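Local structure of sensor-type histidine kinase PrrB (Mycobacterium tuberculosis, 1YSR) at residues P7-D12 against T37-G42. The protein probably acts as the sensor histidine kinase of the PrrB/PrrA two-component system, using ATP to phosphorylate a histidine, with this chain its C-terminal ATP-binding domain. Residues are numbered along the deposited sequence; the frame is centred on the assembly and turned at random. Where two conformers were deposited one is given.
Sequences PVDITD and TCIIVG
V8 and I40 form the hydrogen-bonded pair of a short two-stranded antiparallel sheet, strands 6-9 and 39-42, on the helix-bearing side of the GHKL-type (Bergerat) alpha/beta sandwich, apart from its five-stranded mixed sheet. V8 N donates to I40 O at 2.7 Å and I40 N returns a bond to V8 O at 3.0 Å, with P7–V41 and D9–I39 as the non-hydrogen-bonded pairs flanking it. Beyond the last bridge, hydrogen bonding continues into the first turn of helix 10-24: I10 N reaches C38 O at 2.8 Å, the C=O...N angle being 174° although the N-H itself is bent at 146°. One residue further, T11 OG1 accepts from C38 N at 2.9 Å while also bonding P36 O, so this side chain fastens the loop before strand 39-42 to the helix start. D9 is the N-cap; its OD1 accepts from D12 N from above the carboxylate plane. On the face of P7, D9, I39 and V41, I39 CD1 lies against D9 CB at 3.6 Å; beside it, at the loop end, the T37 side chain crosses that of D9 at about a right angle, its CG2 3.6 Å from D9 OD2, and a water joins D9 OD2 to T37 OG1. On the face of V8 and I40, the I40 chain, with CG1 set between its backbone N and carbonyl carbon (chi1 74°), crosses the I10 side chain obliquely, CG1 to I10 CD1 at 3.8 Å. A second subunit packs on P7, T37, I39 and V41 through residues including R48 and L49. Within the chain, I10 and I40 meet L47 of helix 44-61 and strand 77-84, at I80 and V78 respectively, while V8 touches P44.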
ATOM      1  N   PRO A   7      -8.166  -1.284   2.306  1.00 32.29           N
ATOM      2  CA  PRO A   7      -7.735  -0.172   3.139  1.00 32.30           C
ATOM      3  C   PRO A   7      -6.335   0.237   2.721  1.00 31.78           C
ATOM      4  O   PRO A   7      -5.491  -0.621   2.514  1.00 31.48           O
ATOM      5  CB  PRO A   7      -7.724  -0.797   4.562  1.00 32.92           C
ATOM      6  CG  PRO A   7      -8.800  -1.851   4.497  1.00 33.29           C
ATOM      7  CD  PRO A   7      -8.452  -2.477   3.140  1.00 33.20           C
ATOM      8  N   VAL A   8      -6.101   1.533   2.565  1.00 31.17           N
ATOM      9  CA  VAL A   8      -4.783   2.064   2.237  1.00 29.34           C
ATOM     10  C   VAL A   8      -4.460   3.206   3.164  1.00 27.64           C
ATOM     11  O   VAL A   8      -5.166   4.168   3.216  1.00 28.17           O
ATOM     12  CB  VAL A   8      -4.728   2.623   0.792  1.00 28.79           C
ATOM     13  CG1 VAL A   8      -3.308   2.976   0.501  1.00 33.37           C
ATOM     14  CG2 VAL A   8      -5.166   1.569  -0.230  1.00 27.97           C
ATOM     15  N   ASP A   9      -3.352   3.099   3.891  1.00 29.46           N
ATOM     16  CA  ASP A   9      -2.877   4.235   4.690  1.00 28.93           C
ATOM     17  C   ASP A   9      -2.119   5.150   3.755  1.00 28.20           C
ATOM     18  O   ASP A   9      -0.990   4.846   3.406  1.00 28.10           O
ATOM     19  CB  ASP A   9      -1.949   3.735   5.807  1.00 27.74           C
ATOM     20  CG  ASP A   9      -1.397   4.877   6.675  1.00 30.06           C
ATOM     21  OD1 ASP A   9      -1.343   6.054   6.233  1.00 36.66           O
ATOM     22  OD2 ASP A   9      -0.929   4.561   7.785  1.00 35.75           O
ATOM     23  N   ILE A  10      -2.782   6.206   3.304  1.00 28.56           N
ATOM     24  CA  ILE A  10      -2.224   7.116   2.287  1.00 28.80           C
ATOM     25  C   ILE A  10      -0.963   7.776   2.800  1.00 29.74           C
ATOM     26  O   ILE A  10       0.040   8.047   2.062  1.00 27.99           O
ATOM     27  CB  ILE A  10      -3.279   8.254   1.943  1.00 28.45           C
ATOM     28  CG1 ILE A  10      -4.474   7.656   1.196  1.00 32.59           C
ATOM     29  CG2 ILE A  10      -2.637   9.368   1.129  1.00 35.66           C
ATOM     30  CD1 ILE A  10      -4.062   6.810  -0.070  1.00 32.62           C
ATOM     31  N   THR A  11      -1.008   8.080   4.101  1.00 31.16           N
ATOM     32  CA  THR A  11       0.096   8.747   4.745  1.00 31.69           C
ATOM     33  C   THR A  11       1.363   7.893   4.746  1.00 32.10           C
ATOM     34  O   THR A  11       2.454   8.378   4.373  1.00 32.72           O
ATOM     35  CB  THR A  11      -0.360   9.217   6.162  1.00 31.05           C
ATOM     36  OG1 THR A  11      -1.569   9.982   6.017  1.00 38.39           O
ATOM     37  CG2 THR A  11       0.720  10.074   6.768  1.00 33.39           C
ATOM     38  N   ASP A  12       1.246   6.618   5.107  1.00 30.85           N
ATOM     39  CA  ASP A  12       2.369   5.702   5.073  1.00 32.60           C
ATOM     40  C   ASP A  12       2.837   5.483   3.642  1.00 30.34           C
ATOM     41  O   ASP A  12       4.036   5.367   3.389  1.00 30.48           O
ATOM     42  CB  ASP A  12       1.942   4.346   5.706  1.00 33.86           C
ATOM     43  CG  ASP A  12       3.083   3.336   5.797  1.00 40.25           C
ATOM     44  OD1 ASP A  12       4.095   3.618   6.453  1.00 50.24           O
ATOM     45  OD2 ASP A  12       2.977   2.266   5.181  1.00 50.24           O
ATOM     46  N   THR A  37      -2.463  10.745   9.878  1.00 39.80           N
ATOM     47  CA  THR A  37      -2.717   9.473   9.219  1.00 38.99           C
ATOM     48  C   THR A  37      -4.070   9.445   8.560  1.00 40.68           C
ATOM     49  O   THR A  37      -5.102   9.712   9.215  1.00 43.14           O
ATOM     50  CB  THR A  37      -2.531   8.284  10.197  1.00 39.08           C
ATOM     51  OG1 THR A  37      -1.147   8.160  10.499  1.00 35.28           O
ATOM     52  CG2 THR A  37      -2.975   7.004   9.564  1.00 37.95           C
ATOM     53  N   CYS A  38      -4.083   9.176   7.247  1.00 39.05           N
ATOM     54  CA  CYS A  38      -5.334   9.079   6.522  1.00 37.35           C
ATOM     55  C   CYS A  38      -5.526   7.728   5.894  1.00 36.07           C
ATOM     56  O   CYS A  38      -4.744   7.317   5.043  1.00 36.47           O
ATOM     57  CB  CYS A  38      -5.479  10.143   5.438  1.00 37.15           C
ATOM     58  SG  CYS A  38      -7.043   9.960   4.526  1.00 42.76           S
ATOM     59  N   ILE A  39      -6.616   7.052   6.252  1.00 34.20           N
ATOM     60  CA  ILE A  39      -6.911   5.774   5.603  1.00 32.71           C
ATOM     61  C   ILE A  39      -8.030   5.971   4.590  1.00 33.05           C
ATOM     62  O   ILE A  39      -9.071   6.569   4.951  1.00 32.58           O
ATOM     63  CB  ILE A  39      -7.360   4.677   6.620  1.00 32.84           C
ATOM     64  CG1 ILE A  39      -6.444   4.663   7.881  1.00 32.10           C
ATOM     65  CG2 ILE A  39      -7.379   3.308   5.932  1.00 33.80           C
ATOM     66  CD1 ILE A  39      -4.995   4.302   7.556  1.00 31.76           C
ATOM     67  N   ILE A  40      -7.855   5.447   3.360  1.00 31.13           N
ATOM     68  CA  ILE A  40      -8.965   5.389   2.393  1.00 32.29           C
ATOM     69  C   ILE A  40      -9.089   3.969   1.929  1.00 32.19           C
ATOM     70  O   ILE A  40      -8.305   3.079   2.369  1.00 32.94           O
ATOM     71  CB  ILE A  40      -8.815   6.426   1.206  1.00 32.89           C
ATOM     72  CG1 ILE A  40      -7.708   5.955   0.220  1.00 33.06           C
ATOM     73  CG2 ILE A  40      -8.585   7.898   1.777  1.00 31.34           C
ATOM     74  CD1 ILE A  40      -7.726   6.673  -1.140  1.00 35.36           C
ATOM     75  N   VAL A  41     -10.112   3.697   1.131  1.00 30.66           N
ATOM     76  CA  VAL A  41     -10.215   2.421   0.501  1.00 32.13           C
ATOM     77  C   VAL A  41      -9.868   2.665  -0.952  1.00 31.52           C
ATOM     78  O   VAL A  41     -10.376   3.618  -1.577  1.00 31.34           O
ATOM     79  CB  VAL A  41     -11.647   1.851   0.676  1.00 34.21           C
ATOM     80  CG1 VAL A  41     -11.885   0.661  -0.244  1.00 34.90           C
ATOM     81  CG2 VAL A  41     -11.828   1.432   2.181  1.00 33.59           C
ATOM     82  N   GLY A  42      -8.963   1.861  -1.469  1.00 31.31           N
ATOM     83  CA  GLY A  42      -8.359   2.177  -2.742  1.00 31.29           C
ATOM     84  C   GLY A  42      -7.458   1.064  -3.212  1.00 32.25           C
ATOM     85  O   GLY A  42      -7.456  -0.051  -2.649  1.00 31.22           O
TER
HETATM   86  O   HOH W   1       0.470   6.521   9.080  1.00 40.06           O